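Long-range contact in Ras GTPase-activating-like protein IQGAP3 (Homo sapiens, PDB 3ISU), which probably scaffolds signalling to the cytoskeleton, and carries at its carboxy-terminal end this RGC (RasGAP C-terminal) domain: residues F79-Q84 with A95-F100. Sequence-based numbering, arbitrary orientation.
Sequences FQLHYQ and AVMKLF
The ring of Phe79 turns its edge to one face of Phe100, a T-shaped (edge-to-face) pair with the planes at 83° and the centroids of the Phe79 and Phe100 rings 4.8 Å apart. Phe79 CE2 sits over that face, off its centre and toward the rim. The contact joins two antiparallel sheets of the RGC domain: strand 74-82 is an outermost strand of one, strand 96-99 of the other, and side chains alone bridge them, 10.4 Å between the axes of their short segments. Phenylalanine suits the place because its flat, apolar ring reaches from one strand to the other; CG stands between the backbone N and the carbonyl carbon (chi1 75°), a rotamer that carries the ring across to Leu99, whose CD2 lies 3.5 Å from Phe79 CZ. With an alanine here, Leu99 CD2 is likely to lose the ring atom it rests on, and the face of Phe100 its aromatic partner. The two buried leucines meet methyl to methyl, Leu81 CD2 4.2 Å from Leu99 CD2, at about a right angle. Farther along, Met97 supplies a flexible thioether, packed also on Leu86 and Leu89 of helix 83-91; its chain bends at chi3 (-74°), and SD lies 3.7 Å from Leu81 CD2.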
loop_
_atom_site.group_PDB
_atom_site.type_symbol
_atom_site.label_atom_id
_atom_site.label_comp_id
_atom_site.label_asym_id
_atom_site.label_seq_id
_atom_site.Cartn_x
_atom_site.Cartn_y
_atom_site.Cartn_z
ATOM N N PHE A 79 -4.536 0.447 8.841
ATOM C CA PHE A 79 -3.399 1.131 9.458
ATOM C C PHE A 79 -2.972 2.348 8.608
ATOM O O PHE A 79 -3.500 2.580 7.523
ATOM C CB PHE A 79 -2.245 0.183 9.624
ATOM C CG PHE A 79 -1.565 -0.086 8.367
ATOM C CD1 PHE A 79 -0.420 0.622 8.033
ATOM C CD2 PHE A 79 -2.069 -0.999 7.493
ATOM C CE1 PHE A 79 0.197 0.408 6.862
ATOM C CE2 PHE A 79 -1.437 -1.229 6.311
ATOM C CZ PHE A 79 -0.308 -0.529 5.990
ATOM N N GLN A 80 -1.997 3.067 9.134
ATOM C CA GLN A 80 -1.703 4.419 8.698
ATOM C C GLN A 80 -0.293 4.467 8.150
ATOM O O GLN A 80 0.643 3.975 8.814
ATOM C CB GLN A 80 -1.877 5.374 9.863
ATOM C CG GLN A 80 -3.249 5.365 10.562
ATOM C CD GLN A 80 -4.451 5.623 9.653
ATOM O OE1 GLN A 80 -4.447 6.536 8.809
ATOM N NE2 GLN A 80 -5.512 4.826 9.846
ATOM N N LEU A 81 -0.161 4.935 6.899
ATOM C CA LEU A 81 1.133 5.141 6.244
ATOM C C LEU A 81 1.396 6.650 6.351
ATOM O O LEU A 81 0.502 7.443 6.094
ATOM C CB LEU A 81 1.096 4.781 4.748
ATOM C CG LEU A 81 1.356 3.418 4.107
ATOM C CD1 LEU A 81 1.187 3.576 2.619
ATOM C CD2 LEU A 81 2.791 2.955 4.411
ATOM N N HIS A 82 2.613 7.020 6.726
ATOM C CA HIS A 82 3.021 8.407 6.752
ATOM C C HIS A 82 4.106 8.615 5.703
ATOM O O HIS A 82 5.123 7.912 5.670
ATOM C CB HIS A 82 3.510 8.772 8.142
ATOM C CG HIS A 82 2.426 8.753 9.164
ATOM N ND1 HIS A 82 1.640 9.853 9.427
ATOM C CD2 HIS A 82 1.977 7.761 9.977
ATOM C CE1 HIS A 82 0.778 9.554 10.385
ATOM N NE2 HIS A 82 0.945 8.286 10.721
ATOM N N TYR A 83 3.872 9.588 4.841
ATOM C CA TYR A 83 4.790 9.861 3.765
ATOM C C TYR A 83 6.196 10.129 4.324
ATOM O O TYR A 83 7.191 9.647 3.768
ATOM C CB TYR A 83 4.273 11.051 2.998
ATOM C CG TYR A 83 4.893 11.214 1.653
ATOM C CD1 TYR A 83 4.408 10.539 0.536
ATOM C CD2 TYR A 83 6.035 11.990 1.508
ATOM C CE1 TYR A 83 4.996 10.719 -0.705
ATOM C CE2 TYR A 83 6.613 12.133 0.309
ATOM C CZ TYR A 83 6.097 11.529 -0.793
ATOM O OH TYR A 83 6.752 11.751 -1.971
ATOM N N GLN A 84 6.282 10.836 5.454
ATOM C CA GLN A 84 7.590 11.187 6.031
ATOM C C GLN A 84 8.364 9.951 6.504
ATOM O O GLN A 84 9.597 9.878 6.374
ATOM C CB GLN A 84 7.455 12.187 7.162
ATOM C CG GLN A 84 8.826 12.660 7.736
ATOM C CD GLN A 84 9.752 13.385 6.741
ATOM O OE1 GLN A 84 9.293 14.082 5.798
ATOM N NE2 GLN A 84 11.084 13.205 6.931
ATOM N N ALA A 95 15.003 -0.722 1.177
ATOM C CA ALA A 95 14.350 -1.013 -0.070
ATOM C C ALA A 95 12.883 -1.280 0.114
ATOM O O ALA A 95 12.122 -0.957 -0.759
ATOM C CB ALA A 95 14.951 -2.221 -0.794
ATOM N N VAL A 96 12.534 -1.919 1.216
ATOM C CA VAL A 96 11.192 -2.443 1.410
ATOM C C VAL A 96 10.622 -2.138 2.794
ATOM O O VAL A 96 11.346 -1.873 3.776
ATOM C CB VAL A 96 11.142 -3.981 1.159
ATOM C CG1 VAL A 96 11.773 -4.344 -0.195
ATOM C CG2 VAL A 96 11.789 -4.765 2.302
ATOM N N MET A 97 9.304 -2.151 2.858
ATOM C CA MET A 97 8.609 -2.055 4.111
ATOM C C MET A 97 7.541 -3.148 4.110
ATOM O O MET A 97 7.160 -3.600 3.048
ATOM C CB MET A 97 8.096 -0.646 4.348
ATOM C CG MET A 97 6.762 -0.174 3.796
ATOM S SD MET A 97 6.007 1.195 4.804
ATOM C CE MET A 97 5.432 0.330 6.271
ATOM N N LYS A 98 7.159 -3.606 5.288
ATOM C CA LYS A 98 6.210 -4.710 5.407
ATOM C C LYS A 98 4.873 -4.106 5.776
ATOM O O LYS A 98 4.793 -3.193 6.626
ATOM C CB LYS A 98 6.643 -5.740 6.455
ATOM C CG LYS A 98 7.664 -6.742 5.976
ATOM C CD LYS A 98 7.783 -7.947 6.940
ATOM N N LEU A 99 3.834 -4.537 5.075
ATOM C CA LEU A 99 2.460 -4.139 5.408
ATOM C C LEU A 99 1.726 -5.399 5.837
ATOM O O LEU A 99 1.982 -6.493 5.307
ATOM C CB LEU A 99 1.742 -3.526 4.216
ATOM C CG LEU A 99 2.340 -2.362 3.435
ATOM C CD1 LEU A 99 1.348 -1.925 2.367
ATOM C CD2 LEU A 99 2.677 -1.202 4.335
ATOM N N PHE A 100 0.841 -5.267 6.818
ATOM C CA PHE A 100 0.081 -6.406 7.321
ATOM C C PHE A 100 0.976 -7.610 7.607
ATOM O O PHE A 100 0.624 -8.723 7.250
ATOM C CB PHE A 100 -1.016 -6.764 6.291
ATOM C CG PHE A 100 -1.903 -5.607 5.929
ATOM C CD1 PHE A 100 -2.849 -5.136 6.847
ATOM C CD2 PHE A 100 -1.757 -4.939 4.716
ATOM C CE1 PHE A 100 -3.660 -4.065 6.530
ATOM C CE2 PHE A 100 -2.561 -3.828 4.389
ATOM C CZ PHE A 100 -3.524 -3.399 5.299
#